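Local coordinates for ribose-phosphate pyrophosphokinase (Sulfolobus solfataricus, PDB 4TWB), which transfers the pyrophosphoryl group of ATP to the 1-hydroxyl of ribose 5-phosphate, making the central metabolite PRPP, at residues 113-126 with 134-146. Numbering follows the deposited sequence.
Sequences LSEVGVNTLVVVEP and YFKGELKIVHPYH
E125 and H143 join side chains just where two neighbouring parallel strands end, 120-124 and the outermost strand 138-142 of the N-terminal PRTase-like sheet. H143 presents its ring edge, and ND1 donates to E125 OE2, at a modelled distance that is doubtfully short; the carboxylate plane is turned 59° from the imidazole. Y145 brings its hydroxyl to the same carboxylate, weakly, while H143 CB sits over the centre of the tyrosine ring. R171 makes a salt bridge to E125 OE1, so this carboxylate ties the sheet's end to helix 169-178 of the second domain.

Between the strands the backbone bonds run from E138 N to N119 O through to E125 N to V142 O; L121 bonds to strand 138-142 through both its N-H, to E138 O, and its C=O, from K140 N. On one face V122 CG1 meets V142 CG2 at 3.8 Å, and V124 CG1 touches the P144 ring.

The other face carries L121 and I141, whose CG2 packs on P126 CD. At its far end F135, with CG anti to the backbone N (chi1 178°), sets its ring against L110 and L113 of helix 105-114. L121 CB lies over one ring face, 3.9 Å from the centroid, with V118 CG1 at CZ and L113 CB near CE1. A serine in its place would probably leave a gap between L121, V118 and L113. G137 N lies over the opposite ring face, near the rim.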
loop_
_atom_site.group_PDB
_atom_site.type_symbol
_atom_site.label_atom_id
_atom_site.label_comp_id
_atom_site.label_asym_id
_atom_site.label_seq_id
_atom_site.Cartn_x
_atom_site.Cartn_y
_atom_site.Cartn_z
ATOM N N LEU A 113 -4.149 12.750 1.372
ATOM C CA LEU A 113 -3.060 13.631 0.945
ATOM C C LEU A 113 -3.134 15.029 1.557
ATOM O O LEU A 113 -2.108 15.680 1.718
ATOM C CB LEU A 113 -3.014 13.749 -0.577
ATOM C CG LEU A 113 -2.491 12.554 -1.368
ATOM C CD1 LEU A 113 -2.798 12.735 -2.848
ATOM C CD2 LEU A 113 -1.002 12.393 -1.167
ATOM N N SER A 114 -4.342 15.501 1.868
ATOM C CA SER A 114 -4.518 16.807 2.520
ATOM C C SER A 114 -3.998 16.737 3.953
ATOM O O SER A 114 -3.084 17.479 4.327
ATOM C CB SER A 114 -5.988 17.248 2.518
ATOM O OG SER A 114 -6.515 17.356 1.207
ATOM N N GLU A 115 -4.609 15.858 4.752
ATOM C CA GLU A 115 -3.981 15.340 5.963
ATOM C C GLU A 115 -2.663 14.819 5.423
ATOM O O GLU A 115 -2.595 14.489 4.249
ATOM C CB GLU A 115 -4.837 14.203 6.520
ATOM C CG GLU A 115 -4.144 13.281 7.517
ATOM C CD GLU A 115 -4.138 13.840 8.932
ATOM O OE1 GLU A 115 -4.950 14.756 9.212
ATOM O OE2 GLU A 115 -3.324 13.360 9.760
ATOM N N VAL A 116 -1.609 14.765 6.219
ATOM C CA VAL A 116 -0.314 14.302 5.690
ATOM C C VAL A 116 0.519 15.443 5.116
ATOM O O VAL A 116 1.743 15.331 5.020
ATOM C CB VAL A 116 -0.456 13.155 4.645
ATOM C CG1 VAL A 116 0.535 13.313 3.516
ATOM C CG2 VAL A 116 -0.290 11.792 5.289
ATOM N N GLY A 117 -0.146 16.533 4.734
ATOM C CA GLY A 117 0.530 17.806 4.495
ATOM C C GLY A 117 0.776 18.310 3.074
ATOM O O GLY A 117 1.536 19.264 2.887
ATOM N N VAL A 118 0.157 17.686 2.071
ATOM C CA VAL A 118 0.296 18.161 0.692
ATOM C C VAL A 118 -0.543 19.426 0.475
ATOM O O VAL A 118 -1.759 19.444 0.707
ATOM C CB VAL A 118 -0.105 17.081 -0.334
ATOM C CG1 VAL A 118 0.004 17.631 -1.726
ATOM C CG2 VAL A 118 0.774 15.857 -0.195
ATOM N N ASN A 119 0.119 20.488 0.033
ATOM C CA ASN A 119 -0.549 21.765 -0.178
ATOM C C ASN A 119 -1.102 21.863 -1.588
ATOM O O ASN A 119 -2.255 22.248 -1.810
ATOM C CB ASN A 119 0.428 22.919 0.053
ATOM C CG ASN A 119 0.897 23.009 1.488
ATOM O OD1 ASN A 119 2.094 22.905 1.780
ATOM N ND2 ASN A 119 -0.048 23.196 2.396
ATOM N N THR A 120 -0.259 21.502 -2.547
ATOM C CA THR A 120 -0.612 21.584 -3.948
ATOM C C THR A 120 -0.387 20.236 -4.587
ATOM O O THR A 120 0.685 19.645 -4.438
ATOM C CB THR A 120 0.232 22.657 -4.672
ATOM O OG1 THR A 120 -0.351 23.949 -4.455
ATOM C CG2 THR A 120 0.277 22.390 -6.159
ATOM N N LEU A 121 -1.406 19.762 -5.302
ATOM C CA LEU A 121 -1.352 18.484 -6.018
ATOM C C LEU A 121 -1.299 18.668 -7.539
ATOM O O LEU A 121 -2.154 19.346 -8.121
ATOM C CB LEU A 121 -2.556 17.633 -5.619
ATOM C CG LEU A 121 -2.857 16.354 -6.391
ATOM C CD1 LEU A 121 -1.682 15.418 -6.347
ATOM C CD2 LEU A 121 -4.083 15.679 -5.797
ATOM N N VAL A 122 -0.291 18.070 -8.174
ATOM C CA VAL A 122 -0.116 18.151 -9.624
ATOM C C VAL A 122 -0.273 16.775 -10.255
ATOM O O VAL A 122 0.480 15.856 -9.933
ATOM C CB VAL A 122 1.279 18.674 -9.996
ATOM C CG1 VAL A 122 1.400 18.759 -11.488
ATOM C CG2 VAL A 122 1.521 20.020 -9.373
ATOM N N VAL A 123 -1.238 16.629 -11.160
ATOM C CA VAL A 123 -1.522 15.328 -11.771
ATOM C C VAL A 123 -1.571 15.420 -13.293
ATOM O O VAL A 123 -2.052 16.408 -13.851
ATOM C CB VAL A 123 -2.872 14.774 -11.296
ATOM C CG1 VAL A 123 -3.076 13.384 -11.819
ATOM C CG2 VAL A 123 -2.931 14.767 -9.778
ATOM N N VAL A 124 -1.072 14.395 -13.971
ATOM C CA VAL A 124 -1.138 14.349 -15.419
ATOM C C VAL A 124 -2.323 13.472 -15.862
ATOM O O VAL A 124 -2.480 12.356 -15.380
ATOM C CB VAL A 124 0.174 13.825 -16.007
ATOM C CG1 VAL A 124 0.108 13.805 -17.535
ATOM C CG2 VAL A 124 1.325 14.683 -15.545
ATOM N N GLU A 125 -3.151 13.986 -16.772
ATOM C CA GLU A 125 -4.346 13.280 -17.247
ATOM C C GLU A 125 -5.025 12.437 -16.180
ATOM O O GLU A 125 -5.030 11.204 -16.258
ATOM C CB GLU A 125 -4.072 12.391 -18.475
ATOM C CG GLU A 125 -3.951 13.109 -19.784
ATOM C CD GLU A 125 -5.182 13.900 -20.146
ATOM O OE1 GLU A 125 -6.191 13.308 -20.592
ATOM O OE2 GLU A 125 -5.121 15.133 -20.007
ATOM N N PRO A 126 -5.622 13.097 -15.194
ATOM C CA PRO A 126 -6.508 12.400 -14.259
ATOM C C PRO A 126 -7.637 11.768 -15.057
ATOM O O PRO A 126 -8.169 12.436 -15.933
ATOM C CB PRO A 126 -7.065 13.542 -13.403
ATOM C CG PRO A 126 -6.934 14.766 -14.310
ATOM C CD PRO A 126 -5.599 14.547 -14.953
ATOM N N TYR A 134 -12.228 16.525 -4.504
ATOM C CA TYR A 134 -12.136 15.982 -3.154
ATOM C C TYR A 134 -10.905 16.507 -2.429
ATOM O O TYR A 134 -10.916 16.654 -1.203
ATOM C CB TYR A 134 -12.106 14.453 -3.184
ATOM C CG TYR A 134 -13.411 13.796 -3.597
ATOM C CD1 TYR A 134 -14.567 13.967 -2.848
ATOM C CD2 TYR A 134 -13.477 12.985 -4.726
ATOM C CE1 TYR A 134 -15.758 13.352 -3.218
ATOM C CE2 TYR A 134 -14.655 12.375 -5.108
ATOM C CZ TYR A 134 -15.793 12.557 -4.352
ATOM O OH TYR A 134 -16.966 11.943 -4.737
ATOM N N PHE A 135 -9.844 16.784 -3.188
ATOM C CA PHE A 135 -8.605 17.303 -2.607
ATOM C C PHE A 135 -8.813 18.751 -2.187
ATOM O O PHE A 135 -9.311 19.567 -2.967
ATOM C CB PHE A 135 -7.453 17.197 -3.593
ATOM C CG PHE A 135 -6.154 17.746 -3.073
ATOM C CD1 PHE A 135 -5.443 17.077 -2.090
ATOM C CD2 PHE A 135 -5.629 18.919 -3.583
ATOM C CE1 PHE A 135 -4.234 17.566 -1.620
ATOM C CE2 PHE A 135 -4.425 19.418 -3.127
ATOM C CZ PHE A 135 -3.726 18.739 -2.139
ATOM N N LYS A 136 -8.429 19.061 -0.949
ATOM C CA LYS A 136 -8.750 20.352 -0.352
ATOM C C LYS A 136 -7.793 21.484 -0.743
ATOM O O LYS A 136 -8.209 22.639 -0.857
ATOM C CB LYS A 136 -8.894 20.223 1.168
ATOM C CG LYS A 136 -10.166 19.486 1.579
ATOM C CD LYS A 136 -11.385 20.048 0.828
ATOM C CE LYS A 136 -12.602 19.121 0.907
ATOM N NZ LYS A 136 -13.685 19.511 -0.056
ATOM N N GLY A 137 -6.526 21.155 -0.966
ATOM C CA GLY A 137 -5.558 22.142 -1.413
ATOM C C GLY A 137 -5.742 22.648 -2.836
ATOM O O GLY A 137 -6.839 22.587 -3.405
ATOM N N GLU A 138 -4.648 23.155 -3.405
ATOM C CA GLU A 138 -4.637 23.698 -4.762
ATOM C C GLU A 138 -4.366 22.603 -5.796
ATOM O O GLU A 138 -3.471 21.767 -5.616
ATOM C CB GLU A 138 -3.589 24.817 -4.894
ATOM C CG GLU A 138 -3.746 25.980 -3.891
ATOM C CD GLU A 138 -2.942 25.788 -2.592
ATOM O OE1 GLU A 138 -1.684 25.799 -2.646
ATOM O OE2 GLU A 138 -3.572 25.645 -1.513
ATOM N N LEU A 139 -5.142 22.623 -6.878
ATOM C CA LEU A 139 -5.011 21.668 -7.973
ATOM C C LEU A 139 -4.323 22.236 -9.205
ATOM O O LEU A 139 -4.650 23.326 -9.664
ATOM C CB LEU A 139 -6.386 21.203 -8.412
ATOM C CG LEU A 139 -6.942 19.959 -7.748
ATOM C CD1 LEU A 139 -8.333 19.717 -8.299
ATOM C CD2 LEU A 139 -6.026 18.786 -8.036
ATOM N N LYS A 140 -3.381 21.483 -9.752
ATOM C CA LYS A 140 -2.841 21.806 -11.065
ATOM C C LYS A 140 -2.883 20.554 -11.925
ATOM O O LYS A 140 -2.086 19.627 -11.733
ATOM C CB LYS A 140 -1.429 22.378 -10.960
ATOM C CG LYS A 140 -1.403 23.603 -10.089
ATOM C CD LYS A 140 -0.339 24.604 -10.469
ATOM C CE LYS A 140 -0.723 25.990 -9.935
ATOM N NZ LYS A 140 0.399 26.977 -9.995
ATOM N N ILE A 141 -3.846 20.521 -12.845
ATOM C CA ILE A 141 -3.968 19.430 -13.807
ATOM C C ILE A 141 -3.067 19.674 -15.031
ATOM O O ILE A 141 -2.924 20.802 -15.491
ATOM C CB ILE A 141 -5.432 19.272 -14.226
ATOM C CG1 ILE A 141 -6.303 19.171 -12.972
ATOM C CG2 ILE A 141 -5.610 18.083 -15.129
ATOM C CD1 ILE A 141 -7.760 18.875 -13.241
ATOM N N VAL A 142 -2.429 18.619 -15.525
ATOM C CA VAL A 142 -1.526 18.746 -16.663
ATOM C C VAL A 142 -2.032 17.891 -17.806
ATOM O O VAL A 142 -2.132 16.673 -17.662
ATOM C CB VAL A 142 -0.086 18.288 -16.322
ATOM C CG1 VAL A 142 0.813 18.434 -17.546
ATOM C CG2 VAL A 142 0.481 19.070 -15.157
ATOM N N HIS A 143 -2.359 18.525 -18.931
ATOM C CA HIS A 143 -2.746 17.793 -20.138
ATOM C C HIS A 143 -1.626 17.914 -21.152
ATOM O O HIS A 143 -1.466 18.953 -21.774
ATOM C CB HIS A 143 -4.030 18.377 -20.722
ATOM C CG HIS A 143 -5.180 18.413 -19.759
ATOM N ND1 HIS A 143 -5.926 17.297 -19.446
ATOM C CD2 HIS A 143 -5.723 19.434 -19.057
ATOM C CE1 HIS A 143 -6.874 17.623 -18.587
ATOM N NE2 HIS A 143 -6.777 18.917 -18.338
ATOM N N PRO A 144 -0.841 16.851 -21.331
ATOM C CA PRO A 144 0.345 16.960 -22.192
ATOM C C PRO A 144 -0.004 16.852 -23.686
ATOM O O PRO A 144 0.705 16.180 -24.439
ATOM C CB PRO A 144 1.176 15.738 -21.779
ATOM C CG PRO A 144 0.199 14.795 -21.102
ATOM C CD PRO A 144 -1.139 15.450 -20.993
ATOM N N TYR A 145 -1.091 17.497 -24.098
ATOM C CA TYR A 145 -1.592 17.348 -25.461
ATOM C C TYR A 145 -0.613 17.822 -26.528
ATOM O O TYR A 145 -0.415 17.131 -27.519
ATOM C CB TYR A 145 -2.970 17.992 -25.620
ATOM C CG TYR A 145 -4.020 17.398 -24.690
ATOM C CD1 TYR A 145 -3.833 16.154 -24.101
ATOM C CD2 TYR A 145 -5.202 18.074 -24.417
ATOM C CE1 TYR A 145 -4.782 15.604 -23.260
ATOM C CE2 TYR A 145 -6.161 17.529 -23.568
ATOM C CZ TYR A 145 -5.944 16.292 -22.999
ATOM O OH TYR A 145 -6.890 15.746 -22.163
ATOM N N HIS A 146 0.024 18.966 -26.318
ATOM C CA HIS A 146 0.973 19.466 -27.312
ATOM C C HIS A 146 2.116 18.494 -27.563
ATOM O O HIS A 146 2.557 18.335 -28.705
ATOM C CB HIS A 146 1.510 20.863 -26.966
ATOM C CG HIS A 146 2.709 21.271 -27.773
ATOM N ND1 HIS A 146 2.614 21.992 -28.947
ATOM C CD2 HIS A 146 4.033 21.061 -27.571
ATOM C CE1 HIS A 146 3.824 22.206 -29.431
ATOM N NE2 HIS A 146 4.703 21.656 -28.612
#